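Local coordinates for WAP, Kazal, immunoglobulin, Kunitz and NTR domain-containing protein 2 (Mus musculus, PDB 6MAA) that probably inhibits serine proteases and metalloproteases through several inhibitor domains, and binds myostatin and inhibits its mature form, but does not inhibit activin, this piece being its follistatin domain, at residues 37-40 with 45-48; 57-60 with 64-67. All coordinates share one frame; numbering follows the deposited sequence.

Contact 1 of 2, residues 37-40 with 45-48; sequences DIWD and CKCK
Lys46 and Trp39 meet in a cation-pi contact: NZ of Lys46 lies 3.5 Å from the centroid of the five-membered ring of Trp39, 27° off the ring normal. The ammonium group is over the face, displaced toward the rim. Lys46 NZ comes closest to Trp39 NE1, at 3.2 Å, but both are donors, so this is not a hydrogen bond, and the geometry points to the pi cloud. The lysine chain arrives roughly at a right angle to the tryptophan side chain and is bent at chi2 (-67°) and chi4 (59°), which folds NZ onto the ring. Farther back, CG of Lys46 approaches CB of Asp37 at 4.3 Å.

The Asp37 carboxylate acts from the second shell. Asp37 OD2 accepts a weak hydrogen bond from Trp39 NE1 (3.2 Å), while Asp37 OD1 accepts one from Ile38 N at 2.9 Å, from above the carboxylate plane. The second fixes the carboxylate against the backbone; the first weakly ties the indole to it. Asp37 OD2 stays 4.9 Å from Lys46 NZ, beyond salt-bridge contact, although its charge may still favour the ammonium position.

The contact lies on the surface of the antiparallel hairpin of strands 34-39 and 42-47, characteristic of the EGF-like N-terminal part of follistatin domains. Asp37 pairs through its backbone with Val44 and Lys46 with Glu35, while the Cys47-Cys77 disulfide fastens the second strand to helix 69-79.

Contact 2 of 2, residues 57-60 with 64-67; sequences FTCA and LTYY. With NO3 (nitrate ion), chain D.
Leu64 O is gripped from two directions in this beta hairpin of the small Kazal sheet: Ala60 N donates to Leu64 O at 2.9 Å, with a C=O...N angle of 175°, and water 1 donates to Leu64 O at 3.3 Å. The same water also donates to Ala60 O at 2.9 Å, bridging Ala60 and Leu64 at the turn end of the hairpin.

Thr58 and Tyr66 form an antiparallel hydrogen-bonded pair. Tyr66 N reaches Thr58 O at 2.8 Å, tilted 26° from the carbonyl plane, and Thr58 N returns the bond to Tyr66 O at 2.9 Å, in the carbonyl plane. Thr65 CA also makes a CA-H...O contact with Thr58 O. Cys59 and Thr65 are the neighbouring non-hydrogen-bonded pair, with Cys59 SG and Thr65 OG1 on one face of the sheet, where the sulfur also belongs to the Cys59-Cys88 disulfide.

Thr58 and Tyr66 project from the other face, on the side of helix 69-79, and Met72 of that helix touches both Tyr66 and Ala60. The methyl of Ala60 meets the tyrosine at its ring edge, CB to Tyr66 CE2 at 3.8 Å. Polar ends are held locally: Tyr66 OH by Asp62 OD2 in the turn, and Thr58 OG1 by Ser56 O.

Phe57, just before the strand, binds a nitrate, probably from the crystallisation liquor. Its chi1 of -57° sets CG beside the backbone N, placing ring and amide on the same ion: Phe57 N donates to nitrate O3 at 2.8 Å, while nitrate O2 stands 3.6 Å above the centre of the Phe57 ring.

Contacts 1 and 2 are successive hairpins, the first closing before the second opens, and they lie on opposite sides of the chain's centre. Their centres are 26 Å apart and their nearest atoms about 13 Å, so neither touches the other. Helix 69-79 lies between them and touches both: the Cys47-Cys77 disulfide ties it to the hairpin of contact 1, and Met72 packs against that of contact 2. The predicted reactive bond, Lys53-Glu54, falls in the chain between the hairpins. It is close to contact 2, where the Tyr67 side chain comes within about 3 Å of that of Lys53; contact 1 lies away from this site. The nitrate, probably from the crystallisation liquor, sits on Phe57 in contact 2.

Contact 1 of 2, residues 37-40 with 45-48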
ATOM      1  N   ASP A  37       7.755   3.298  -5.143  1.00 10.58           N
ATOM      2  CA  ASP A  37       9.043   3.740  -4.625  1.00 11.08           C
ATOM      3  C   ASP A  37      10.027   3.692  -5.787  1.00 11.26           C
ATOM      4  O   ASP A  37       9.777   3.030  -6.798  1.00 14.05           O
ATOM      5  CB  ASP A  37       9.510   2.812  -3.482  1.00 13.57           C
ATOM      6  CG  ASP A  37      10.554   3.451  -2.558  1.00 15.79           C
ATOM      7  OD1 ASP A  37      10.999   4.595  -2.790  1.00 17.77           O
ATOM      8  OD2 ASP A  37      10.932   2.783  -1.578  1.00 18.52           O
ATOM      9  N   ILE A  38      11.137   4.415  -5.659  1.00 11.00           N
ATOM     10  CA  ILE A  38      12.190   4.415  -6.671  1.00 10.46           C
ATOM     11  C   ILE A  38      13.363   3.613  -6.123  1.00 11.79           C
ATOM     12  O   ILE A  38      13.976   4.000  -5.121  1.00 14.19           O
ATOM     13  CB  ILE A  38      12.615   5.839  -7.066  1.00 10.76           C
ATOM     14  CG1 ILE A  38      11.447   6.604  -7.700  1.00 11.94           C
ATOM     15  CG2 ILE A  38      13.820   5.802  -8.013  1.00 12.20           C
ATOM     16  CD1 ILE A  38      10.964   6.020  -9.003  1.00 12.06           C
ATOM     17  N   TRP A  39      13.681   2.500  -6.786  1.00 10.84           N
ATOM     18  CA  TRP A  39      14.822   1.669  -6.423  1.00 11.34           C
ATOM     19  C   TRP A  39      15.717   1.489  -7.638  1.00 11.80           C
ATOM     20  O   TRP A  39      15.243   1.093  -8.707  1.00 11.91           O
ATOM     21  CB  TRP A  39      14.355   0.308  -5.901  1.00 14.99           C
ATOM     22  CG  TRP A  39      14.107   0.321  -4.432  1.00 19.69           C
ATOM     23  CD1 TRP A  39      13.009   0.820  -3.791  1.00 22.54           C
ATOM     24  CD2 TRP A  39      14.980  -0.176  -3.409  1.00 19.08           C
ATOM     25  NE1 TRP A  39      13.144   0.661  -2.433  1.00 23.38           N
ATOM     26  CE2 TRP A  39      14.344   0.050  -2.173  1.00 23.47           C
ATOM     27  CE3 TRP A  39      16.232  -0.796  -3.420  1.00 20.38           C
ATOM     28  CZ2 TRP A  39      14.923  -0.317  -0.956  1.00 24.20           C
ATOM     29  CZ3 TRP A  39      16.805  -1.160  -2.211  1.00 23.85           C
ATOM     30  CH2 TRP A  39      16.149  -0.920  -0.999  1.00 24.90           C
ATOM     31  N   ASP A  40      17.009   1.776  -7.466  1.00 11.38           N
ATOM     32  CA  ASP A  40      17.976   1.710  -8.562  1.00 11.24           C
ATOM     33  C   ASP A  40      17.475   2.460  -9.794  1.00 10.85           C
ATOM     34  O   ASP A  40      17.611   2.005 -10.930  1.00 12.28           O
ATOM     35  CB  ASP A  40      18.367   0.268  -8.890  1.00 14.15           C
ATOM     36  CG  ASP A  40      19.065  -0.410  -7.739  1.00 20.05           C
ATOM     37  OD1 ASP A  40      19.656   0.312  -6.916  1.00 20.86           O
ATOM     38  OD2 ASP A  40      19.030  -1.656  -7.660  1.00 25.27           O
ATOM     39  N   CYS A  45       6.793  -1.282  -6.829  1.00 13.24           N
ATOM     40  CA  CYS A  45       5.689  -1.263  -5.875  1.00 13.42           C
ATOM     41  C   CYS A  45       6.085  -1.995  -4.600  1.00 14.28           C
ATOM     42  O   CYS A  45       6.624  -3.106  -4.658  1.00 19.01           O
ATOM     43  CB  CYS A  45       4.435  -1.896  -6.478  1.00 15.54           C
ATOM     44  SG  CYS A  45       3.807  -0.978  -7.885  1.00 16.34           S
ATOM     45  N   LYS A  46       5.827  -1.361  -3.457  1.00 14.50           N
ATOM     46  CA  LYS A  46       6.166  -1.913  -2.151  1.00 16.19           C
ATOM     47  C   LYS A  46       5.007  -1.689  -1.190  1.00 15.04           C
ATOM     48  O   LYS A  46       4.244  -0.735  -1.330  1.00 15.95           O
ATOM     49  CB  LYS A  46       7.425  -1.239  -1.578  1.00 19.94           C
ATOM     50  CG  LYS A  46       8.636  -1.315  -2.481  1.00 24.65           C
ATOM     51  CD  LYS A  46       9.116  -2.748  -2.617  1.00 28.76           C
ATOM     52  CE  LYS A  46      10.527  -2.805  -3.176  1.00 32.10           C
ATOM     53  NZ  LYS A  46      11.483  -2.072  -2.305  1.00 33.15           N
ATOM     54  N   CYS A  47       4.901  -2.564  -0.196  1.00 14.59           N
ATOM     55  CA  CYS A  47       3.860  -2.432   0.816  1.00 14.65           C
ATOM     56  C   CYS A  47       4.215  -1.338   1.820  1.00 16.22           C
ATOM     57  O   CYS A  47       5.350  -1.257   2.295  1.00 18.08           O
ATOM     58  CB  CYS A  47       3.661  -3.760   1.548  1.00 14.88           C
ATOM     59  SG  CYS A  47       3.093  -5.135   0.504  1.00 16.39           S
ATOM     60  N   LYS A  48       3.220  -0.513   2.168  1.00 15.49           N
ATOM     61  CA  LYS A  48       3.461   0.624   3.061  1.00 17.42           C
ATOM     62  C   LYS A  48       3.764   0.181   4.495  1.00 17.72           C
ATOM     63  O   LYS A  48       4.732   0.649   5.107  1.00 17.41           O
ATOM     64  CB  LYS A  48       2.270   1.584   3.021  1.00 19.51           C
ATOM     65  CG  LYS A  48       2.171   2.365   1.728  1.00 21.77           C
ATOM     66  CD  LYS A  48       0.931   3.240   1.690  1.00 23.63           C
ATOM     67  CE  LYS A  48      -0.321   2.419   1.414  1.00 26.07           C
ATOM     68  NZ  LYS A  48      -1.518   3.277   1.175  1.00 28.03           N
TER

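Contact 2 of 2, residues 57-60 with 64-67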
ATOM      1  N   PHE A  57     -12.835  -1.064  13.924  1.00  9.32           N
ATOM      2  CA  PHE A  57     -12.799  -2.486  13.609  1.00  8.80           C
ATOM      3  C   PHE A  57     -13.510  -2.749  12.292  1.00  9.22           C
ATOM      4  O   PHE A  57     -14.615  -2.246  12.057  1.00 10.86           O
ATOM      5  CB  PHE A  57     -13.453  -3.278  14.735  1.00 10.41           C
ATOM      6  CG  PHE A  57     -12.831  -3.046  16.083  1.00 10.23           C
ATOM      7  CD1 PHE A  57     -11.459  -2.878  16.224  1.00 10.94           C
ATOM      8  CD2 PHE A  57     -13.629  -2.982  17.215  1.00 12.11           C
ATOM      9  CE1 PHE A  57     -10.894  -2.666  17.471  1.00 11.43           C
ATOM     10  CE2 PHE A  57     -13.071  -2.769  18.457  1.00 13.25           C
ATOM     11  CZ  PHE A  57     -11.705  -2.617  18.590  1.00 11.65           C
ATOM     12  N   THR A  58     -12.874  -3.544  11.431  1.00  7.74           N
ATOM     13  CA  THR A  58     -13.306  -3.697  10.043  1.00  8.50           C
ATOM     14  C   THR A  58     -13.410  -5.178   9.718  1.00  7.88           C
ATOM     15  O   THR A  58     -12.394  -5.880   9.699  1.00  8.40           O
ATOM     16  CB  THR A  58     -12.302  -3.022   9.105  1.00  9.70           C
ATOM     17  OG1 THR A  58     -12.220  -1.623   9.412  1.00 11.51           O
ATOM     18  CG2 THR A  58     -12.722  -3.199   7.655  1.00 12.09           C
ATOM     19  N   CYS A  59     -14.626  -5.662   9.472  1.00  8.30           N
ATOM     20  CA  CYS A  59     -14.784  -7.007   8.945  1.00  8.07           C
ATOM     21  C   CYS A  59     -14.510  -6.984   7.449  1.00  8.95           C
ATOM     22  O   CYS A  59     -14.870  -6.031   6.756  1.00 10.46           O
ATOM     23  CB  CYS A  59     -16.190  -7.540   9.235  1.00  9.81           C
ATOM     24  SG  CYS A  59     -16.457  -7.887  10.996  1.00 11.12           S
ATOM     25  N   ALA A  60     -13.868  -8.037   6.953  1.00  9.10           N
ATOM     26  CA  ALA A  60     -13.396  -8.060   5.577  1.00 10.22           C
ATOM     27  C   ALA A  60     -13.908  -9.288   4.834  1.00 11.17           C
ATOM     28  O   ALA A  60     -14.405 -10.251   5.424  1.00 11.69           O
ATOM     29  CB  ALA A  60     -11.865  -7.990   5.513  1.00 11.58           C
ATOM     30  N   LEU A  64     -12.270 -12.330   8.015  1.00 11.47           N
ATOM     31  CA  LEU A  64     -11.476 -11.944   9.171  1.00 10.61           C
ATOM     32  C   LEU A  64     -11.717 -10.473   9.484  1.00  9.38           C
ATOM     33  O   LEU A  64     -12.292  -9.736   8.684  1.00 10.82           O
ATOM     34  CB  LEU A  64      -9.986 -12.212   8.922  1.00 11.70           C
ATOM     35  CG  LEU A  64      -9.648 -13.652   8.526  1.00 12.73           C
ATOM     36  CD1 LEU A  64      -8.152 -13.806   8.273  1.00 14.06           C
ATOM     37  CD2 LEU A  64     -10.135 -14.643   9.580  1.00 14.52           C
ATOM     38  N   THR A  65     -11.276 -10.060  10.671  1.00  8.33           N
ATOM     39  CA  THR A  65     -11.494  -8.712  11.181  1.00  7.01           C
ATOM     40  C   THR A  65     -10.151  -8.018  11.394  1.00  7.77           C
ATOM     41  O   THR A  65      -9.174  -8.642  11.834  1.00  8.97           O
ATOM     42  CB  THR A  65     -12.279  -8.754  12.499  1.00  8.66           C
ATOM     43  OG1 THR A  65     -13.457  -9.551  12.325  1.00  9.70           O
ATOM     44  CG2 THR A  65     -12.710  -7.363  12.929  1.00  9.09           C
ATOM     45  N   TYR A  66     -10.107  -6.721  11.089  1.00  7.34           N
ATOM     46  CA  TYR A  66      -8.884  -5.932  11.161  1.00  7.16           C
ATOM     47  C   TYR A  66      -9.063  -4.730  12.078  1.00  7.60           C
ATOM     48  O   TYR A  66     -10.167  -4.198  12.227  1.00  8.45           O
ATOM     49  CB  TYR A  66      -8.433  -5.517   9.745  1.00  7.86           C
ATOM     50  CG  TYR A  66      -8.085  -6.744   8.939  1.00  8.14           C
ATOM     51  CD1 TYR A  66      -6.797  -7.267   8.966  1.00  8.85           C
ATOM     52  CD2 TYR A  66      -9.060  -7.430   8.216  1.00  9.63           C
ATOM     53  CE1 TYR A  66      -6.479  -8.421   8.282  1.00  9.44           C
ATOM     54  CE2 TYR A  66      -8.753  -8.590   7.526  1.00  9.75           C
ATOM     55  CZ  TYR A  66      -7.459  -9.081   7.562  1.00 10.17           C
ATOM     56  OH  TYR A  66      -7.137 -10.237   6.897  1.00 11.47           O
ATOM     57  N   TYR A  67      -7.955  -4.306  12.694  1.00  6.62           N
ATOM     58  CA  TYR A  67      -8.007  -3.232  13.683  1.00  6.89           C
ATOM     59  C   TYR A  67      -8.528  -1.930  13.075  1.00  7.07           C
ATOM     60  O   TYR A  67      -9.262  -1.178  13.734  1.00  8.10           O
ATOM     61  CB  TYR A  67      -6.615  -3.059  14.296  1.00  8.02           C
ATOM     62  CG  TYR A  67      -6.551  -2.173  15.516  1.00  7.69           C
ATOM     63  CD1 TYR A  67      -6.373  -0.798  15.391  1.00 10.16           C
ATOM     64  CD2 TYR A  67      -6.652  -2.710  16.801  1.00  8.35           C
ATOM     65  CE1 TYR A  67      -6.295   0.018  16.507  1.00  9.81           C
ATOM     66  CE2 TYR A  67      -6.583  -1.898  17.924  1.00  9.07           C
ATOM     67  CZ  TYR A  67      -6.406  -0.533  17.768  1.00 10.19           C
ATOM     68  OH  TYR A  67      -6.339   0.288  18.870  1.00 12.79           O
TER
HETATM   69  N   NO3 D 103     -14.297   0.349  16.773  1.00 22.66           N
HETATM   70  O1  NO3 D 103     -15.106   0.390  17.751  1.00 28.99           O
HETATM   71  O2  NO3 D 103     -13.091   0.668  16.945  1.00 25.95           O
HETATM   72  O3  NO3 D 103     -14.714  -0.006  15.638  1.00 27.35           O
HETATM   73  O   HOH W   1     -15.367 -10.709   8.110  1.00 15.49           O